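Local structure of orotidine-5-phosphate decarboxylase/orotate phosphoribosyltransferase, putative (Ompdcase-oprtase, putative) (Leishmania infantum, 3QW3) at residues Glu160-Pro165 / Gly170-Val175; Leu16-Asp21 / Arg229-Ala234; Ala210-Gly215 / Asn249-Ala254; Ala29-Cys34 / Trp63-Glu68; Leu144-Val149 / Tyr153-Val158. The protein probably catalyses, through the decarboxylase domain of a bifunctional UMP synthase, the conversion of orotidine 5'-phosphate to UMP and carbon dioxide. All coordinates share one frame; numbering follows the deposited sequence.

Contact 1: residues Glu160-Pro165 / Gly170-Val175. With SO4 (sulfate ion), chain F.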
# COMPACT_ATOMS: atom_id res chain seq x y z
N GLU A 160 14.21 -13.94 -3.34
CA GLU A 160 15.67 -13.84 -3.54
C GLU A 160 16.19 -12.45 -3.23
O GLU A 160 17.21 -12.29 -2.54
CB GLU A 160 16.04 -14.21 -4.98
CG GLU A 160 15.88 -15.67 -5.34
CD GLU A 160 16.36 -15.96 -6.75
OE1 GLU A 160 16.11 -15.13 -7.66
OE2 GLU A 160 16.99 -17.02 -6.96
N ARG A 161 15.50 -11.43 -3.75
CA ARG A 161 15.85 -10.04 -3.48
C ARG A 161 15.83 -9.76 -1.98
O ARG A 161 16.73 -9.12 -1.45
CB ARG A 161 14.87 -9.11 -4.18
CG ARG A 161 15.37 -8.58 -5.50
CD ARG A 161 14.21 -8.16 -6.38
NE ARG A 161 14.67 -7.77 -7.71
CZ ARG A 161 14.93 -8.61 -8.70
NH1 ARG A 161 14.79 -9.92 -8.54
NH2 ARG A 161 15.34 -8.13 -9.87
N ALA A 162 14.79 -10.26 -1.31
CA ALA A 162 14.60 -10.01 0.11
C ALA A 162 15.70 -10.64 0.95
O ALA A 162 16.24 -9.99 1.84
CB ALA A 162 13.22 -10.51 0.54
N GLU A 163 16.04 -11.90 0.66
CA GLU A 163 17.12 -12.61 1.37
C GLU A 163 18.48 -12.01 1.02
O GLU A 163 19.38 -11.97 1.86
CB GLU A 163 17.08 -14.11 1.03
CG GLU A 163 18.18 -14.97 1.69
CD GLU A 163 17.91 -15.33 3.15
OE1 GLU A 163 16.76 -15.62 3.52
OE2 GLU A 163 18.88 -15.34 3.93
N GLY A 164 18.60 -11.54 -0.22
CA GLY A 164 19.86 -10.99 -0.75
C GLY A 164 20.01 -9.49 -0.54
O GLY A 164 20.18 -9.04 0.58
N PRO A 165 19.94 -8.71 -1.64
CA PRO A 165 20.25 -7.27 -1.60
C PRO A 165 19.45 -6.44 -0.60
O PRO A 165 20.00 -5.50 -0.02
CB PRO A 165 19.97 -6.80 -3.04
CG PRO A 165 19.35 -7.95 -3.74
CD PRO A 165 19.69 -9.19 -3.01
N GLY A 170 19.24 -6.67 8.21
CA GLY A 170 18.83 -7.90 8.87
C GLY A 170 17.43 -7.81 9.45
O GLY A 170 17.09 -8.50 10.42
N ASN A 171 16.61 -6.95 8.84
CA ASN A 171 15.27 -6.66 9.36
C ASN A 171 14.14 -6.90 8.36
O ASN A 171 13.02 -6.43 8.56
CB ASN A 171 15.21 -5.23 9.93
CG ASN A 171 15.47 -4.14 8.88
OD1 ASN A 171 15.31 -2.96 9.17
ND2 ASN A 171 15.89 -4.53 7.68
N VAL A 172 14.46 -7.62 7.29
CA VAL A 172 13.47 -7.95 6.25
C VAL A 172 12.85 -9.32 6.51
O VAL A 172 13.55 -10.29 6.83
CB VAL A 172 14.10 -7.90 4.84
CG1 VAL A 172 13.05 -8.16 3.75
CG2 VAL A 172 14.77 -6.55 4.62
N GLY A 173 11.53 -9.37 6.37
CA GLY A 173 10.77 -10.61 6.42
C GLY A 173 9.88 -10.67 5.19
O GLY A 173 9.86 -9.73 4.38
N LEU A 174 9.16 -11.77 5.03
CA LEU A 174 8.27 -11.96 3.89
C LEU A 174 6.88 -12.36 4.34
O LEU A 174 6.73 -13.09 5.32
CB LEU A 174 8.82 -13.05 2.97
CG LEU A 174 10.13 -12.74 2.25
CD1 LEU A 174 10.66 -14.00 1.59
CD2 LEU A 174 9.91 -11.67 1.21
N VAL A 175 5.86 -11.90 3.61
CA VAL A 175 4.49 -12.37 3.82
C VAL A 175 4.24 -13.52 2.85
O VAL A 175 4.33 -13.34 1.64
CB VAL A 175 3.43 -11.25 3.62
CG1 VAL A 175 2.02 -11.79 3.90
CG2 VAL A 175 3.74 -10.06 4.53
S SO4 F . 17.01 -11.11 -11.61
O1 SO4 F . 17.55 -10.45 -12.79
O2 SO4 F . 18.08 -11.33 -10.64
O3 SO4 F . 16.00 -10.25 -11.01
O4 SO4 F . 16.39 -12.38 -11.98

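Contact 2: residues Leu16-Asp21 / Arg229-Ala234. With SO4 (sulfate ion), chain E.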
# COMPACT_ATOMS: atom_id res chain seq x y z
N LEU A 16 2.66 -17.89 17.52
CA LEU A 16 1.31 -17.41 17.20
C LEU A 16 1.24 -15.89 17.13
O LEU A 16 1.59 -15.20 18.08
CB LEU A 16 0.31 -17.94 18.23
CG LEU A 16 -1.16 -17.54 18.06
CD1 LEU A 16 -1.72 -18.10 16.76
CD2 LEU A 16 -1.97 -18.00 19.26
N CYS A 17 0.79 -15.38 15.99
CA CYS A 17 0.51 -13.95 15.82
C CYS A 17 -0.99 -13.75 15.89
O CYS A 17 -1.73 -14.40 15.16
CB CYS A 17 1.05 -13.46 14.48
SG CYS A 17 0.76 -11.71 14.16
N VAL A 18 -1.43 -12.88 16.78
CA VAL A 18 -2.86 -12.65 16.97
C VAL A 18 -3.30 -11.40 16.20
O VAL A 18 -2.86 -10.29 16.49
CB VAL A 18 -3.23 -12.51 18.47
CG1 VAL A 18 -4.73 -12.31 18.65
CG2 VAL A 18 -2.75 -13.73 19.27
N GLY A 19 -4.16 -11.61 15.21
CA GLY A 19 -4.70 -10.49 14.44
C GLY A 19 -5.63 -9.63 15.28
O GLY A 19 -6.42 -10.15 16.08
N LEU A 20 -5.54 -8.32 15.12
CA LEU A 20 -6.48 -7.42 15.77
C LEU A 20 -7.29 -6.74 14.68
O LEU A 20 -6.86 -5.74 14.10
CB LEU A 20 -5.77 -6.43 16.70
CG LEU A 20 -5.00 -7.10 17.85
CD1 LEU A 20 -4.19 -6.07 18.61
CD2 LEU A 20 -5.94 -7.86 18.78
N ASP A 21 -8.45 -7.33 14.41
CA ASP A 21 -9.30 -6.96 13.29
C ASP A 21 -10.71 -6.70 13.84
O ASP A 21 -11.62 -7.52 13.63
CB ASP A 21 -9.33 -8.10 12.26
CG ASP A 21 -7.94 -8.51 11.81
OD1 ASP A 21 -7.39 -7.86 10.92
OD2 ASP A 21 -7.41 -9.51 12.35
N ARG A 229 -9.83 -14.59 12.58
CA ARG A 229 -11.19 -15.07 12.86
C ARG A 229 -11.23 -16.31 13.75
O ARG A 229 -12.09 -16.42 14.63
N GLY A 230 -10.29 -17.23 13.53
CA GLY A 230 -10.18 -18.45 14.33
C GLY A 230 -10.02 -18.22 15.82
O GLY A 230 -10.30 -19.12 16.62
N LEU A 231 -9.55 -17.03 16.20
CA LEU A 231 -9.40 -16.65 17.60
C LEU A 231 -10.49 -15.69 18.07
O LEU A 231 -11.16 -15.95 19.06
CB LEU A 231 -8.03 -16.00 17.86
CG LEU A 231 -6.79 -16.88 17.93
CD1 LEU A 231 -5.55 -16.01 18.06
CD2 LEU A 231 -6.89 -17.84 19.10
N ALA A 232 -10.64 -14.58 17.34
CA ALA A 232 -11.57 -13.53 17.73
C ALA A 232 -13.01 -14.03 17.82
O ALA A 232 -13.78 -13.59 18.67
CB ALA A 232 -11.47 -12.34 16.77
N ARG A 233 -13.36 -14.98 16.95
CA ARG A 233 -14.72 -15.51 16.89
C ARG A 233 -14.88 -16.90 17.52
O ARG A 233 -15.95 -17.51 17.44
CB ARG A 233 -15.25 -15.49 15.45
CG ARG A 233 -15.38 -14.08 14.86
CD ARG A 233 -16.46 -13.98 13.79
NE ARG A 233 -16.04 -14.57 12.52
N ALA A 234 -13.81 -17.40 18.15
CA ALA A 234 -13.90 -18.65 18.91
C ALA A 234 -14.72 -18.42 20.18
O ALA A 234 -14.66 -17.34 20.77
CB ALA A 234 -12.51 -19.16 19.27
S SO4 E . -8.25 -16.26 9.82
O1 SO4 E . -8.32 -16.86 8.50
O2 SO4 E . -6.85 -16.04 10.18
O3 SO4 E . -8.96 -14.98 9.82
O4 SO4 E . -8.86 -17.15 10.81

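Contact 3: residues Ala210-Gly215 / Asn249-Ala254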
# COMPACT_ATOMS: atom_id res chain seq x y z
N ALA A 210 1.50 -28.98 7.29
CA ALA A 210 2.17 -28.86 5.99
C ALA A 210 2.90 -27.52 5.86
O ALA A 210 4.01 -27.48 5.32
CB ALA A 210 1.17 -29.06 4.86
N SER A 211 2.28 -26.45 6.36
CA SER A 211 2.87 -25.11 6.33
C SER A 211 4.16 -25.04 7.14
O SER A 211 5.17 -24.52 6.66
CB SER A 211 1.87 -24.07 6.85
OG SER A 211 0.67 -24.11 6.10
N LEU A 212 4.12 -25.57 8.36
CA LEU A 212 5.29 -25.57 9.23
C LEU A 212 6.41 -26.44 8.68
O LEU A 212 7.57 -26.04 8.71
CB LEU A 212 4.90 -26.00 10.66
CG LEU A 212 4.07 -24.97 11.44
CD1 LEU A 212 3.38 -25.59 12.65
CD2 LEU A 212 4.93 -23.78 11.85
N ASP A 213 6.07 -27.62 8.17
CA ASP A 213 7.06 -28.49 7.54
C ASP A 213 7.77 -27.81 6.37
O ASP A 213 8.98 -27.97 6.19
CB ASP A 213 6.41 -29.79 7.07
CG ASP A 213 6.11 -30.74 8.22
OD1 ASP A 213 6.46 -30.44 9.38
OD2 ASP A 213 5.51 -31.80 7.95
N ALA A 214 7.02 -27.04 5.59
CA ALA A 214 7.57 -26.36 4.42
C ALA A 214 8.36 -25.11 4.79
O ALA A 214 9.40 -24.83 4.18
CB ALA A 214 6.47 -26.02 3.44
N GLY A 215 7.88 -24.38 5.79
CA GLY A 215 8.36 -23.03 6.06
C GLY A 215 9.30 -22.81 7.23
O GLY A 215 9.99 -21.79 7.28
N ASN A 249 3.86 -25.70 18.66
CA ASN A 249 5.06 -26.15 19.37
C ASN A 249 5.27 -27.66 19.30
O ASN A 249 6.40 -28.12 19.19
CB ASN A 249 5.05 -25.69 20.83
CG ASN A 249 5.32 -24.19 20.97
OD1 ASN A 249 5.80 -23.53 20.04
ND2 ASN A 249 5.04 -23.66 22.16
N ALA A 250 4.19 -28.43 19.39
CA ALA A 250 4.29 -29.89 19.29
C ALA A 250 4.89 -30.31 17.95
O ALA A 250 5.71 -31.24 17.89
CB ALA A 250 2.91 -30.54 19.50
N ILE A 251 4.52 -29.61 16.88
CA ILE A 251 5.09 -29.85 15.55
C ILE A 251 6.57 -29.44 15.51
O ILE A 251 7.41 -30.18 15.00
CB ILE A 251 4.25 -29.16 14.44
CG1 ILE A 251 2.86 -29.81 14.35
CG2 ILE A 251 4.95 -29.24 13.07
CD1 ILE A 251 1.79 -28.95 13.66
N ARG A 252 6.89 -28.28 16.08
CA ARG A 252 8.28 -27.82 16.17
C ARG A 252 9.16 -28.82 16.94
O ARG A 252 10.29 -29.10 16.52
CB ARG A 252 8.37 -26.45 16.87
CG ARG A 252 7.64 -25.28 16.18
CD ARG A 252 7.56 -24.08 17.12
NE ARG A 252 8.85 -23.41 17.26
CZ ARG A 252 9.14 -22.46 18.15
NH1 ARG A 252 8.23 -22.06 19.05
NH2 ARG A 252 10.35 -21.92 18.15
N PHE A 253 8.65 -29.35 18.05
CA PHE A 253 9.41 -30.26 18.92
C PHE A 253 9.71 -31.60 18.24
O PHE A 253 10.76 -32.21 18.47
CB PHE A 253 8.64 -30.57 20.21
CG PHE A 253 8.65 -29.46 21.24
CD1 PHE A 253 9.80 -28.73 21.51
CD2 PHE A 253 7.50 -29.20 21.98
CE1 PHE A 253 9.79 -27.73 22.48
CE2 PHE A 253 7.48 -28.19 22.95
CZ PHE A 253 8.64 -27.46 23.20
N ALA A 254 8.76 -32.07 17.43
CA ALA A 254 8.85 -33.38 16.79
C ALA A 254 10.05 -33.47 15.86
O ALA A 254 10.36 -32.51 15.14
CB ALA A 254 7.56 -33.69 16.03

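Contact 4: residues Ala29-Cys34 / Trp63-Glu68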
# COMPACT_ATOMS: atom_id res chain seq x y z
N ALA A 29 -15.67 1.21 20.98
CA ALA A 29 -15.99 -0.21 21.09
C ALA A 29 -14.87 -1.09 20.52
O ALA A 29 -14.57 -2.15 21.08
CB ALA A 29 -17.32 -0.53 20.44
N ALA A 30 -14.25 -0.64 19.42
CA ALA A 30 -13.14 -1.36 18.80
C ALA A 30 -11.96 -1.51 19.75
O ALA A 30 -11.36 -2.58 19.83
CB ALA A 30 -12.69 -0.67 17.50
N VAL A 31 -11.62 -0.43 20.46
CA VAL A 31 -10.56 -0.44 21.47
C VAL A 31 -10.86 -1.49 22.55
O VAL A 31 -9.98 -2.28 22.91
CB VAL A 31 -10.34 0.95 22.11
CG1 VAL A 31 -9.28 0.89 23.21
CG2 VAL A 31 -9.93 1.95 21.05
N GLU A 32 -12.09 -1.48 23.06
CA GLU A 32 -12.47 -2.43 24.11
C GLU A 32 -12.41 -3.88 23.64
O GLU A 32 -11.90 -4.75 24.35
CB GLU A 32 -13.85 -2.09 24.70
CG GLU A 32 -13.86 -0.78 25.51
CD GLU A 32 -12.71 -0.69 26.51
OE1 GLU A 32 -12.59 -1.58 27.38
OE2 GLU A 32 -11.92 0.28 26.43
N GLU A 33 -12.92 -4.12 22.43
CA GLU A 33 -12.86 -5.43 21.78
C GLU A 33 -11.42 -5.94 21.66
O GLU A 33 -11.14 -7.10 21.98
CB GLU A 33 -13.50 -5.35 20.39
CG GLU A 33 -13.53 -6.66 19.61
CD GLU A 33 -14.09 -6.51 18.20
OE1 GLU A 33 -14.66 -5.45 17.88
OE2 GLU A 33 -13.96 -7.45 17.40
N CYS A 34 -10.52 -5.07 21.20
CA CYS A 34 -9.10 -5.44 21.08
C CYS A 34 -8.45 -5.67 22.44
O CYS A 34 -7.70 -6.64 22.61
CB CYS A 34 -8.33 -4.38 20.29
SG CYS A 34 -8.77 -4.31 18.54
N TRP A 63 -7.28 6.79 14.37
CA TRP A 63 -5.84 6.86 14.67
C TRP A 63 -5.58 6.73 16.15
O TRP A 63 -4.70 5.98 16.58
CB TRP A 63 -5.21 8.18 14.18
CG TRP A 63 -3.71 8.25 14.44
CD1 TRP A 63 -2.72 7.94 13.55
CD2 TRP A 63 -3.05 8.64 15.66
NE1 TRP A 63 -1.49 8.12 14.14
CE2 TRP A 63 -1.66 8.55 15.43
CE3 TRP A 63 -3.50 9.07 16.91
CZ2 TRP A 63 -0.72 8.87 16.41
CZ3 TRP A 63 -2.56 9.38 17.88
CH2 TRP A 63 -1.19 9.28 17.63
N ALA A 64 -6.35 7.48 16.94
CA ALA A 64 -6.20 7.50 18.39
C ALA A 64 -6.52 6.12 18.97
O ALA A 64 -5.86 5.67 19.90
CB ALA A 64 -7.09 8.57 19.02
N ALA A 65 -7.53 5.47 18.39
CA ALA A 65 -7.91 4.12 18.78
C ALA A 65 -6.78 3.13 18.51
O ALA A 65 -6.47 2.29 19.35
CB ALA A 65 -9.19 3.69 18.05
N LEU A 66 -6.17 3.24 17.33
CA LEU A 66 -5.04 2.38 16.97
C LEU A 66 -3.87 2.61 17.92
O LEU A 66 -3.24 1.65 18.36
CB LEU A 66 -4.62 2.62 15.51
CG LEU A 66 -3.42 1.81 14.98
CD1 LEU A 66 -3.61 0.30 15.18
CD2 LEU A 66 -3.19 2.14 13.50
N SER A 67 -3.59 3.87 18.23
CA SER A 67 -2.51 4.21 19.16
C SER A 67 -2.76 3.57 20.52
O SER A 67 -1.85 2.96 21.10
CB SER A 67 -2.35 5.73 19.30
OG SER A 67 -1.28 6.03 20.19
N GLU A 68 -3.99 3.69 21.00
CA GLU A 68 -4.40 3.14 22.30
C GLU A 68 -4.31 1.61 22.32
O GLU A 68 -3.85 1.02 23.31
CB GLU A 68 -5.81 3.61 22.67
CG GLU A 68 -6.28 3.13 24.04
CD GLU A 68 -7.56 3.81 24.52
OE1 GLU A 68 -7.93 3.59 25.69
OE2 GLU A 68 -8.20 4.55 23.73

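Contact 5: residues Leu144-Val149 / Tyr153-Val158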
# COMPACT_ATOMS: atom_id res chain seq x y z
N LEU A 144 0.10 -11.77 -11.05
CA LEU A 144 1.47 -11.28 -11.07
C LEU A 144 2.43 -12.25 -10.39
O LEU A 144 3.47 -12.59 -10.94
CB LEU A 144 1.58 -9.90 -10.41
CG LEU A 144 1.30 -8.63 -11.23
CD1 LEU A 144 -0.19 -8.43 -11.49
CD2 LEU A 144 1.88 -7.42 -10.51
N GLN A 145 2.07 -12.69 -9.18
CA GLN A 145 2.97 -13.49 -8.35
C GLN A 145 3.41 -14.80 -9.02
O GLN A 145 4.55 -15.23 -8.86
CB GLN A 145 2.32 -13.80 -7.00
CG GLN A 145 2.15 -12.58 -6.11
CD GLN A 145 1.24 -12.84 -4.93
OE1 GLN A 145 1.09 -13.98 -4.49
NE2 GLN A 145 0.63 -11.78 -4.41
N CYS A 146 2.49 -15.41 -9.76
CA CYS A 146 2.75 -16.71 -10.38
C CYS A 146 3.17 -16.61 -11.85
O CYS A 146 3.23 -17.62 -12.55
CB CYS A 146 1.54 -17.64 -10.21
SG CYS A 146 1.20 -18.06 -8.49
N LEU A 147 3.46 -15.39 -12.30
CA LEU A 147 4.07 -15.20 -13.62
C LEU A 147 5.49 -15.75 -13.60
O LEU A 147 6.17 -15.71 -12.56
CB LEU A 147 4.08 -13.72 -14.02
CG LEU A 147 2.73 -13.06 -14.34
CD1 LEU A 147 2.91 -11.58 -14.61
CD2 LEU A 147 2.04 -13.75 -15.51
N ARG A 148 5.93 -16.25 -14.75
CA ARG A 148 7.24 -16.87 -14.88
C ARG A 148 8.32 -15.87 -15.27
O ARG A 148 8.23 -15.22 -16.32
CB ARG A 148 7.18 -18.02 -15.89
CG ARG A 148 8.52 -18.63 -16.22
CD ARG A 148 8.37 -19.95 -16.98
NE ARG A 148 9.65 -20.62 -17.15
CZ ARG A 148 9.79 -21.89 -17.52
NH1 ARG A 148 8.72 -22.63 -17.76
NH2 ARG A 148 11.00 -22.41 -17.65
N VAL A 149 9.35 -15.75 -14.43
CA VAL A 149 10.53 -14.95 -14.75
C VAL A 149 11.70 -15.92 -14.87
O VAL A 149 12.19 -16.46 -13.87
CB VAL A 149 10.83 -13.89 -13.66
CG1 VAL A 149 12.12 -13.14 -13.96
CG2 VAL A 149 9.67 -12.91 -13.53
N TYR A 153 9.08 -18.37 -10.52
CA TYR A 153 7.92 -17.49 -10.39
C TYR A 153 8.35 -16.12 -9.89
O TYR A 153 9.40 -15.99 -9.24
CB TYR A 153 6.91 -18.10 -9.43
CG TYR A 153 6.33 -19.42 -9.88
CD1 TYR A 153 5.40 -19.47 -10.93
CD2 TYR A 153 6.70 -20.61 -9.27
CE1 TYR A 153 4.87 -20.67 -11.35
CE2 TYR A 153 6.17 -21.83 -9.70
CZ TYR A 153 5.25 -21.85 -10.73
OH TYR A 153 4.72 -23.05 -11.16
N LEU A 154 7.55 -15.10 -10.19
CA LEU A 154 7.83 -13.75 -9.69
C LEU A 154 8.02 -13.74 -8.17
O LEU A 154 8.89 -13.04 -7.65
CB LEU A 154 6.74 -12.75 -10.09
CG LEU A 154 6.89 -11.31 -9.54
CD1 LEU A 154 8.11 -10.62 -10.14
CD2 LEU A 154 5.64 -10.46 -9.74
N TYR A 155 7.22 -14.53 -7.45
CA TYR A 155 7.33 -14.54 -5.99
C TYR A 155 8.67 -15.09 -5.50
O TYR A 155 9.18 -14.66 -4.48
CB TYR A 155 6.13 -15.23 -5.32
CG TYR A 155 6.01 -16.73 -5.50
CD1 TYR A 155 5.11 -17.26 -6.42
CD2 TYR A 155 6.75 -17.62 -4.72
CE1 TYR A 155 4.97 -18.64 -6.58
CE2 TYR A 155 6.62 -18.99 -4.86
CZ TYR A 155 5.72 -19.49 -5.80
OH TYR A 155 5.58 -20.85 -5.96
N GLU A 156 9.24 -16.02 -6.26
CA GLU A 156 10.58 -16.52 -5.97
C GLU A 156 11.64 -15.45 -6.20
O GLU A 156 12.61 -15.35 -5.44
CB GLU A 156 10.90 -17.77 -6.79
CG GLU A 156 10.09 -19.00 -6.39
CD GLU A 156 10.42 -20.21 -7.25
OE1 GLU A 156 11.16 -21.10 -6.76
OE2 GLU A 156 9.96 -20.27 -8.41
N ALA A 157 11.45 -14.63 -7.24
CA ALA A 157 12.35 -13.50 -7.50
C ALA A 157 12.31 -12.46 -6.37
O ALA A 157 13.33 -11.88 -6.01
CB ALA A 157 12.03 -12.85 -8.85
N VAL A 158 11.12 -12.23 -5.83
CA VAL A 158 10.94 -11.33 -4.69
C VAL A 158 11.66 -11.89 -3.46
O VAL A 158 12.38 -11.17 -2.76
CB VAL A 158 9.44 -11.08 -4.41
CG1 VAL A 158 9.24 -10.34 -3.09
CG2 VAL A 158 8.81 -10.30 -5.57

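Contact 1: residues Glu160-Pro165 / Gly170-Val175
Ala162 meets the strand chiefly with its methyl group, and that one carbon touches two branched side chains at once. Leu174 is the nearer: its CD2 lies 3.6 Å from Ala162 CB, with the branch carbon CG just behind it. Val172, two residues earlier on the same face of the strand, brings in CG1, 4.0 Å from Ala162 CB. Placing CG1 anti to the backbone N (chi1 -177°) is what turns that branch to the helix. The methyl therefore sits against two neighbouring side chains of strand 172-176, and Leu194 also borders it.

The other side of the helix is polar. Arg161, extended from CG to NE, points its guanidinium edge at a sulfate, with O3 near the plane of the group. The bond from Arg161 NH1 to O3 measures 2.8 Å and is well bent, at 131°; NH2 also approaches O3, but so closely that the modelled separation is doubtful. Arg152 binds the same sulfate, and Arg161 packs on Leu147 of the second subunit. Glu160 forms salt bridges with Arg152 and Arg190.

The helix is thus amphipathic, as expected of one laid outside a TIM barrel. No hydrogen bond links it to the strand here, so this junction is held by apolar packing, while its charges are engaged elsewhere, with other residues and the anion.

Contact 2: residues Leu16-Asp21 / Arg229-Ala234
Leu231 sets the end of its side chain against Val18, the two side chains crossing at about a right angle. This is the tight part: Leu231 CD1 stands 3.8 Å from Val18 CG2 and equally far from Val18 CG1, so one methyl straddles both branches of the valine. Leu16 joins more loosely, its CD2 4.3 Å from Leu231 CD1. Ala240, Ala241 and Leu244 of helix 237-253 also touch Leu231, which plugs the short helix 229-232 into the layer between barrel strand and outer helices.

The rim is open to solvent: Gly230, Ala232 and, just past the helix, Arg233 are exposed, and the Arg229 side chain is not modelled. At the N-terminal end a sulfate is gripped by backbone amides: Arg229 N reaches O3 at 2.9 Å, nearly straight at 164°, and Gly230 N reaches O4 at 3.1 Å. Ser228 N adds a third bond.

A short helix after the eighth strand, with its amino end turned to an anion, is the standard phosphate-binding arrangement of many TIM barrels, so the sulfate probably marks where the substrate phosphate sits. The chemistry divides cleanly: leucine and valine methyls seat the helix, while its amide hydrogens, probably aided by the helix dipole, hold the anion.

Contact 3: residues Ala210-Gly215 / Asn249-Ala254
Segments 210-215 and 249-254, on helices 208-215 and 237-253, are nearest at Leu212 and Ile251, where the CA atoms are 7.6 Å apart. These two residues carry the contact, their side chains crossing at about a right angle. Leu212 sends out CD1, which meets both arms of the isoleucine: Ile251 CD1 at 3.9 Å, and Ile251 CG2 at 4.0 Å. CG2 lies also against Leu212 CB, so this short methyl is tucked alongside the leucine stem while the longer CG1-CD1 arm runs to its tip. With CG1 of Ile251 anti to the carbonyl carbon (chi1 -66°), both CG2 and the end of the CG1 arm reach Leu212 CD1.

Toward solvent, Asp213 skirts the same methyl, its OD1 4.2 Å from Ile251 CG2. That is mere proximity; the carboxylate has its real partner in Lys209, one turn back, through a salt bridge at OD2. On the other flank Arg252 folds back along its own helix, and its NH1 donates to Asn249 OD1 at 3.0 Å, with the donor tilted 33° from the amide's carbonyl plane. The guanidinium also bonds the backbone oxygens of Gly220 and Ala11, and Asn249 ND2 bonds Arg13 O, tying the last helix to the start of the chain and to the loop before strand 223-227.

Beneath Leu212 lies Met223 of that strand. Two consecutive outer helices, those following the seventh and eighth strands, touching through aliphatic side chains at the partly exposed rim, are the usual outer layer of a (beta/alpha)8 barrel.

Contact 4: residues Ala29-Cys34 / Trp63-Glu68
In the outer helical layer of this TIM barrel, the helices that follow the first and second strands, 27-41 and 60-72, meet where Val31 is set against Ala65. The backbones come close here, the two CA atoms only 5.9 Å apart, which the small alanine side chain permits. Val31 uses its two branches for two different partners. CG2 presses on the alanine, 3.5 Å from Ala65 CB, and nearly as near to Ala65 CA, so the methyl lies practically on the helix backbone; this is the tight centre of the contact. Phe55 of helix 52-56 packs on Ala65 and on Cys34.

The second branch, CG1, stands anti to the backbone N (chi1 177°) and so turns to the outside, where Glu68 lies across it at about a right angle. Glu68 is fully extended, and its aliphatic part does some of the covering: CG is 3.8 Å from Val31 CG1. The carboxylate continues over the same methyl toward solvent. Glu32, also exposed, brings a like charge into the neighbourhood, its OE2 5.2 Å from Glu68 OE1, a separation at which mild repulsion is likely, probably weakened by solvent; Glu68 also packs on Lys35. Farther round helix 27-41, Glu33 accepts bonds from the backbone N atoms of Arg23 and Ala24.

No hydrogen bond passes between the segments. The nearest atom of Glu68 is its carboxylate carbon, CD, 3.6 Å from Val31 CG1.

Contact 5: residues Leu144-Val149 / Tyr153-Val158
Two carbonyls of segment 144-149 accept the first backbone N-H groups of helix 154-163. Leu147 O takes the amide of Leu154 at 2.8 Å; the nitrogen lies almost straight out from the carbonyl (169° at the oxygen), although the N-H itself is bent to 143°. Gln145 O takes Tyr155 N at 3.1 Å, in the carbonyl plane and on a lone pair. Neither amide has a preceding helical turn to supply its acceptor. Glu156, three residues on, reaches back with OE2 to the backbone N of the N-cap residue Tyr153 (3.0 Å), only the Glu-to-N-cap half of a capping box.

The carbonyls are presented by a type I turn from Leu144 to Leu147, after which Arg148 pairs with Tyr153 across a short antiparallel hairpin as a non-hydrogen-bonded pair. Tyr153 also brings its CA near Leu147 O, and the edge of its ring near Cys146 O. Leu154 reaches the other way, under the turn, with CG anti to the backbone N (chi1 176°), so that CD2 lies on the Leu144 carbonyl, 3.3 Å from Leu144 O, with Leu144 CB farther off, while CD1 faces Val149.

Farther out the second subunit closes over this region: Leu147, Val149 and Leu154 pack on its Leu147 and Val149, and Gln145 NE2 bonds Tyr113 O of that chain. Gln145 OE1 is held within its own chain by Ser141 and Thr136.

Tyr155 turns its ring edge to the turn, with CD1 3.2 Å from Gln145 O and the sulfur of Cys146 beside the same rim, SG 4.3 Å from Tyr155 CE1.

In the fold
From the N terminus, strand 16-20 opens the long loop that contact 2 closes more than 200 residues later, joining the first barrel strand to the helix after the eighth. Nested inside it come contact 4, between the first two outer helices, then contact 5 and contact 1 in series, both on helix 154-163 and adjoining in sequence. Contact 3 starts within that loop and ends beyond it, so it crosses contact 2. Contacts 2 and 4 touch where Leu20 packs on Cys34, while contacts 4 and 5 lie on opposite sides of the chain's centre, about 37 Å apart between centres. Contact 5 also lies at the subunit interface.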